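Local coordinates for aminopeptidase (Aneurinibacillus sp. AM-1, PDB 5IB9), which probably removes amino-terminal residues from peptides as a zinc-dependent M28 aminopeptidase carrying a protease-associated domain, here with an inhibitor bound, at residues 95-100 with 117-122; 211-216 with 258-263. One frame throughout, in Å; residues are numbered along the deposited sequence.

Contact 1: residues 95-100 with 117-122; sequences AELVYV and IALIQR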
loop_
_atom_site.group_PDB
_atom_site.type_symbol
_atom_site.label_atom_id
_atom_site.label_comp_id
_atom_site.label_asym_id
_atom_site.label_seq_id
_atom_site.Cartn_x
_atom_site.Cartn_y
_atom_site.Cartn_z
ATOM N N ALA A 95 -31.487 -21.370 -1.787
ATOM C CA ALA A 95 -32.115 -20.631 -2.867
ATOM C C ALA A 95 -31.915 -21.292 -4.194
ATOM O O ALA A 95 -31.201 -22.271 -4.279
ATOM C CB ALA A 95 -31.624 -19.204 -2.952
ATOM N N GLU A 96 -32.590 -20.759 -5.221
ATOM C CA GLU A 96 -32.471 -21.336 -6.563
ATOM C C GLU A 96 -31.024 -21.199 -7.077
ATOM O O GLU A 96 -30.380 -20.193 -6.824
ATOM C CB GLU A 96 -33.395 -20.636 -7.550
ATOM C CG GLU A 96 -33.457 -21.429 -8.842
ATOM C CD GLU A 96 -34.239 -20.733 -9.917
ATOM O OE1 GLU A 96 -34.830 -19.656 -9.692
ATOM O OE2 GLU A 96 -34.284 -21.281 -11.016
ATOM N N LEU A 97 -30.541 -22.245 -7.714
ATOM C CA LEU A 97 -29.210 -22.280 -8.392
ATOM C C LEU A 97 -29.319 -21.908 -9.838
ATOM O O LEU A 97 -30.116 -22.494 -10.574
ATOM C CB LEU A 97 -28.615 -23.686 -8.164
ATOM C CG LEU A 97 -27.195 -23.864 -8.699
ATOM C CD1 LEU A 97 -26.248 -23.108 -7.727
ATOM C CD2 LEU A 97 -26.854 -25.388 -8.781
ATOM N N VAL A 98 -28.496 -20.951 -10.286
ATOM C CA VAL A 98 -28.579 -20.390 -11.632
ATOM C C VAL A 98 -27.204 -20.472 -12.247
ATOM O O VAL A 98 -26.225 -19.894 -11.689
ATOM C CB VAL A 98 -29.047 -18.877 -11.677
ATOM C CG1 VAL A 98 -29.196 -18.413 -13.112
ATOM C CG2 VAL A 98 -30.349 -18.715 -10.913
ATOM N N TYR A 99 -27.146 -21.160 -13.378
ATOM C CA TYR A 99 -25.897 -21.263 -14.160
ATOM C C TYR A 99 -25.624 -19.997 -14.927
ATOM O O TYR A 99 -26.453 -19.530 -15.725
ATOM C CB TYR A 99 -25.972 -22.454 -15.106
ATOM C CG TYR A 99 -24.837 -22.585 -16.086
ATOM C CD1 TYR A 99 -23.510 -22.757 -15.634
ATOM C CD2 TYR A 99 -25.076 -22.503 -17.451
ATOM C CE1 TYR A 99 -22.441 -22.889 -16.531
ATOM C CE2 TYR A 99 -24.031 -22.643 -18.370
ATOM C CZ TYR A 99 -22.715 -22.842 -17.898
ATOM O OH TYR A 99 -21.707 -22.972 -18.817
ATOM N N VAL A 100 -24.439 -19.412 -14.693
ATOM C CA VAL A 100 -24.106 -18.170 -15.396
ATOM C C VAL A 100 -22.794 -18.271 -16.154
ATOM O O VAL A 100 -22.067 -17.278 -16.251
ATOM C CB VAL A 100 -24.084 -16.930 -14.492
ATOM C CG1 VAL A 100 -25.488 -16.639 -13.922
ATOM C CG2 VAL A 100 -23.049 -17.108 -13.389
ATOM N N ILE A 117 -28.281 -18.369 -6.023
ATOM C CA ILE A 117 -26.894 -18.828 -5.851
ATOM C C ILE A 117 -26.384 -18.997 -7.249
ATOM O O ILE A 117 -27.080 -19.621 -8.070
ATOM C CB ILE A 117 -26.836 -20.173 -5.092
ATOM C CG1 ILE A 117 -27.325 -19.966 -3.664
ATOM C CG2 ILE A 117 -25.426 -20.718 -5.066
ATOM C CD1 ILE A 117 -27.658 -21.295 -2.986
ATOM N N ALA A 118 -25.219 -18.408 -7.604
ATOM C CA ALA A 118 -24.698 -18.558 -8.948
ATOM C C ALA A 118 -23.811 -19.783 -9.076
ATOM O O ALA A 118 -23.033 -20.033 -8.194
ATOM C CB ALA A 118 -23.918 -17.338 -9.343
ATOM N N LEU A 119 -23.974 -20.556 -10.155
ATOM C CA LEU A 119 -23.066 -21.646 -10.490
ATOM C C LEU A 119 -22.207 -21.145 -11.615
ATOM O O LEU A 119 -22.719 -20.691 -12.647
ATOM C CB LEU A 119 -23.868 -22.844 -11.009
ATOM C CG LEU A 119 -23.008 -24.106 -11.255
ATOM C CD1 LEU A 119 -22.469 -24.821 -9.990
ATOM C CD2 LEU A 119 -23.865 -25.112 -12.071
ATOM N N ILE A 120 -20.882 -21.233 -11.422
ATOM C CA ILE A 120 -19.986 -20.558 -12.322
ATOM C C ILE A 120 -18.847 -21.513 -12.551
ATOM O O ILE A 120 -18.373 -22.185 -11.595
ATOM C CB ILE A 120 -19.355 -19.292 -11.677
ATOM C CG1 ILE A 120 -20.418 -18.302 -11.184
ATOM C CG2 ILE A 120 -18.449 -18.627 -12.700
ATOM C CD1 ILE A 120 -19.851 -16.959 -10.582
ATOM N N GLN A 121 -18.449 -21.567 -13.821
ATOM C CA GLN A 121 -17.432 -22.471 -14.297
ATOM C C GLN A 121 -16.097 -21.727 -14.183
ATOM O O GLN A 121 -16.000 -20.553 -14.579
ATOM C CB GLN A 121 -17.681 -22.821 -15.764
ATOM C CG GLN A 121 -16.457 -23.382 -16.473
ATOM C CD GLN A 121 -16.807 -24.252 -17.679
ATOM O OE1 GLN A 121 -16.702 -25.497 -17.606
ATOM N NE2 GLN A 121 -17.223 -23.612 -18.773
ATOM N N ARG A 122 -15.101 -22.428 -13.646
ATOM C CA ARG A 122 -13.711 -21.899 -13.588
ATOM C C ARG A 122 -13.229 -21.576 -14.991
ATOM O O ARG A 122 -13.458 -22.361 -15.931
ATOM C CB ARG A 122 -12.786 -22.944 -12.956
ATOM C CG ARG A 122 -11.278 -22.518 -12.883
ATOM C CD ARG A 122 -10.539 -23.457 -11.966
ATOM N NE ARG A 122 -9.083 -23.266 -12.010
ATOM C CZ ARG A 122 -8.212 -24.047 -11.383
ATOM N NH1 ARG A 122 -6.913 -23.799 -11.506
ATOM N NH2 ARG A 122 -8.619 -25.065 -10.623
#
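Strands 95-99 and 117-121 run side by side and parallel, their axes 4.6 Å apart at closest and turned 30° against each other, with L97 set against I117, V98 against A118 and Y99 against L119. They are the two strands of a beta-alpha-beta unit, with helix 105-109 between them, inside the protease-associated (PA) domain. In the parallel pattern V98 bonds to I117 and L119, the residues on either side of its partner A118: its N reaches I117 O at 2.9 Å, and its O takes the N-H of L119. The amide of I117 gives to E96 O before this, and V100 N closes the series on L119 O at 3.0 Å. The L119 N bond to V98 O is short, 2.8 Å, and straight at the hydrogen, yet its donor stands above the carbonyl plane, 39° out of it.

L97, Y99, I117 and L119 share one face of the sheet. L97 has CG anti to the backbone N (chi1 -175°), and its CD1 leans across the strand boundary to lie 3.7 Å from I117 CG2 and 4.1 Å from L119 CB, a wedge between two neighbours on the other strand. Helix 171-182 packs on this face, with L181 touching L97, Y99 and L119. The Y99 ring sits obliquely near L119 O and also touches R182 and Y145.

V98 and A118 point to the other face. Just past the end of its strand, V100 also packs against A118, CB of the alanine lying 4.1 Å from V100 CG2. With V100 CG1 anti to the carbonyl carbon, CG2 falls between the backbone N and that carbon, and V100 CG2 touches I120 CG1 at 3.6 Å.

Contact 2: residues 211-216 with 258-263; sequences KPDANK and LKTDTE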
loop_
_atom_site.group_PDB
_atom_site.type_symbol
_atom_site.label_atom_id
_atom_site.label_comp_id
_atom_site.label_asym_id
_atom_site.label_seq_id
_atom_site.Cartn_x
_atom_site.Cartn_y
_atom_site.Cartn_z
ATOM N N LYS A 211 27.220 -2.410 0.949
ATOM C CA LYS A 211 27.649 -1.252 0.195
ATOM C C LYS A 211 28.909 -1.560 -0.636
ATOM O O LYS A 211 29.709 -2.278 -0.221
ATOM C CB LYS A 211 27.933 -0.075 1.143
ATOM C CG LYS A 211 26.702 0.471 1.814
ATOM C CD LYS A 211 27.008 1.126 3.149
ATOM C CE LYS A 211 26.069 2.284 3.443
ATOM N NZ LYS A 211 26.498 3.149 4.550
ATOM N N PRO A 212 29.047 -0.959 -1.786
ATOM C CA PRO A 212 30.239 -1.227 -2.562
ATOM C C PRO A 212 31.461 -0.712 -1.844
ATOM O O PRO A 212 31.385 0.256 -1.180
ATOM C CB PRO A 212 29.998 -0.480 -3.872
ATOM C CG PRO A 212 28.946 0.404 -3.650
ATOM C CD PRO A 212 28.192 0.006 -2.468
ATOM N N ASP A 213 32.533 -1.460 -1.947
ATOM C CA ASP A 213 33.776 -1.165 -1.238
ATOM C C ASP A 213 35.022 -1.174 -2.122
ATOM O O ASP A 213 36.071 -1.372 -1.641
ATOM C CB ASP A 213 33.915 -2.048 -0.032
ATOM C CG ASP A 213 33.994 -3.496 -0.379
ATOM O OD1 ASP A 213 33.723 -3.870 -1.480
ATOM O OD2 ASP A 213 34.357 -4.217 0.495
ATOM N N ALA A 214 34.853 -0.921 -3.400
ATOM C CA ALA A 214 35.944 -0.945 -4.377
ATOM C C ALA A 214 36.542 0.441 -4.719
ATOM O O ALA A 214 37.126 0.622 -5.745
ATOM C CB ALA A 214 35.521 -1.678 -5.636
ATOM N N ASN A 215 36.272 1.425 -3.902
ATOM C CA ASN A 215 36.866 2.756 -4.104
ATOM C C ASN A 215 36.568 3.333 -5.488
ATOM O O ASN A 215 35.450 3.604 -5.801
ATOM C CB ASN A 215 38.357 2.738 -3.705
ATOM C CG ASN A 215 38.944 4.117 -3.515
ATOM O OD1 ASN A 215 38.383 4.985 -2.864
ATOM N ND2 ASN A 215 40.127 4.302 -4.076
ATOM N N LYS A 216 37.593 3.632 -6.261
ATOM C CA LYS A 216 37.412 4.334 -7.524
ATOM C C LYS A 216 36.645 3.547 -8.561
ATOM O O LYS A 216 36.120 4.084 -9.486
ATOM C CB LYS A 216 38.723 4.870 -8.081
ATOM C CG LYS A 216 39.165 6.124 -7.354
ATOM C CD LYS A 216 40.492 6.686 -7.834
ATOM C CE LYS A 216 40.652 8.127 -7.366
ATOM N NZ LYS A 216 42.073 8.583 -7.250
ATOM N N LEU A 258 34.346 -10.748 -0.165
ATOM C CA LEU A 258 34.799 -10.218 -1.436
ATOM C C LEU A 258 34.580 -8.702 -1.637
ATOM O O LEU A 258 33.651 -8.124 -1.106
ATOM C CB LEU A 258 34.093 -10.962 -2.634
ATOM C CG LEU A 258 34.243 -12.465 -2.525
ATOM C CD1 LEU A 258 33.254 -13.246 -3.386
ATOM C CD2 LEU A 258 35.661 -12.927 -2.878
ATOM N N LYS A 259 35.492 -8.045 -2.336
ATOM C CA LYS A 259 35.313 -6.676 -2.724
ATOM C C LYS A 259 34.284 -6.630 -3.817
ATOM O O LYS A 259 34.187 -7.541 -4.692
ATOM C CB LYS A 259 36.628 -6.146 -3.252
ATOM C CG LYS A 259 37.749 -6.206 -2.242
ATOM C CD LYS A 259 37.501 -5.428 -0.942
ATOM C CE LYS A 259 37.829 -3.942 -1.009
ATOM N NZ LYS A 259 37.320 -3.243 0.262
ATOM N N THR A 260 33.432 -5.590 -3.761
ATOM C CA THR A 260 32.381 -5.406 -4.747
ATOM C C THR A 260 32.272 -3.971 -5.183
ATOM O O THR A 260 32.495 -3.037 -4.372
ATOM C CB THR A 260 30.988 -5.869 -4.182
ATOM O OG1 THR A 260 30.745 -5.164 -2.937
ATOM C CG2 THR A 260 30.968 -7.437 -3.988
ATOM N N ASP A 261 31.850 -3.740 -6.425
ATOM C CA ASP A 261 31.664 -2.401 -6.926
ATOM C C ASP A 261 30.218 -2.026 -7.121
ATOM O O ASP A 261 29.896 -1.005 -7.689
ATOM C CB ASP A 261 32.499 -2.142 -8.241
ATOM C CG ASP A 261 32.009 -2.942 -9.456
ATOM O OD1 ASP A 261 30.952 -3.682 -9.363
ATOM O OD2 ASP A 261 32.682 -2.867 -10.520
ATOM N N THR A 262 29.390 -2.959 -6.687
ATOM C CA THR A 262 27.933 -2.862 -6.927
ATOM C C THR A 262 27.247 -3.164 -5.590
ATOM O O THR A 262 27.581 -4.148 -4.898
ATOM C CB THR A 262 27.547 -3.951 -7.930
ATOM O OG1 THR A 262 28.239 -3.704 -9.182
ATOM C CG2 THR A 262 26.042 -4.001 -8.250
ATOM N N GLU A 263 26.238 -2.326 -5.248
ATOM C CA GLU A 263 25.507 -2.467 -4.007
ATOM C C GLU A 263 24.652 -3.749 -4.123
ATOM O O GLU A 263 23.987 -3.914 -5.157
ATOM C CB GLU A 263 24.584 -1.275 -3.854
ATOM C CG GLU A 263 23.704 -1.453 -2.593
ATOM C CD GLU A 263 23.004 -0.108 -2.277
ATOM O OE1 GLU A 263 23.569 1.033 -2.491
ATOM O OE2 GLU A 263 21.900 -0.166 -1.712
#
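K259 NZ is gripped by two oxygens of D213. The firmer bond runs from K259 NZ to the backbone D213 O at 2.9 Å, the donor tilted 28° from the carbonyl plane. The other, from K259 NZ to D213 OD2 at 3.1 Å, is weak as a hydrogen bond but part of a salt bridge. To get there the lysine chain bends at chi2 and chi3, so that CD and CE pass obliquely by the carboxylate. D213 OD1 takes the backbone T260 N-H at 2.9 Å, almost straight (173°). D213 N in turn donates to T260 O at 2.9 Å, so the two residues share one bond between backbones and one from T260 N to the carboxylate. Replacing D213 by alanine removes the carboxylate and would probably leave the T260 N-H without this acceptor and K259 without its salt-bridge mate.

Next to these bonds, P212 and A214 pack on the backbone of T260 and D261 and on the side chains of D261 and E263. P212 CB lies 3.6 Å from D261 C, and the ring's CD is near E263 CB. A214 CB is 3.5 Å from T260 O and touches D261 CB at 4.0 Å.

K210, at the end of strand 187-210, also donates to T260 OG1 and L258 O. The contact thus joins two loops of the M28 domain, one leading from strand 187-210 towards strand 222-228, the other from helix 238-256 into strand 263-269, with helix 382-400 against T260 and T262.

From the N terminus, the chain first reaches contact 1, where strand 91-99 is joined by strand 117-121 after a short crossover of 16 residues through helix 105-109, within the PA domain. The chain later runs through the long, broken strand 187-210, which pairs with strand 91-99 and also with strand 263-269 and so links the two regions. Contact 2 opens just after it and closes a longer loop of 41 residues, spanning strand 222-228 and helix 238-256 of the peptidase. The two loops are in series, neither nested nor crossed. The centres of contact 1 and contact 2 are about 61 Å apart, on opposite sides of the chain's centre.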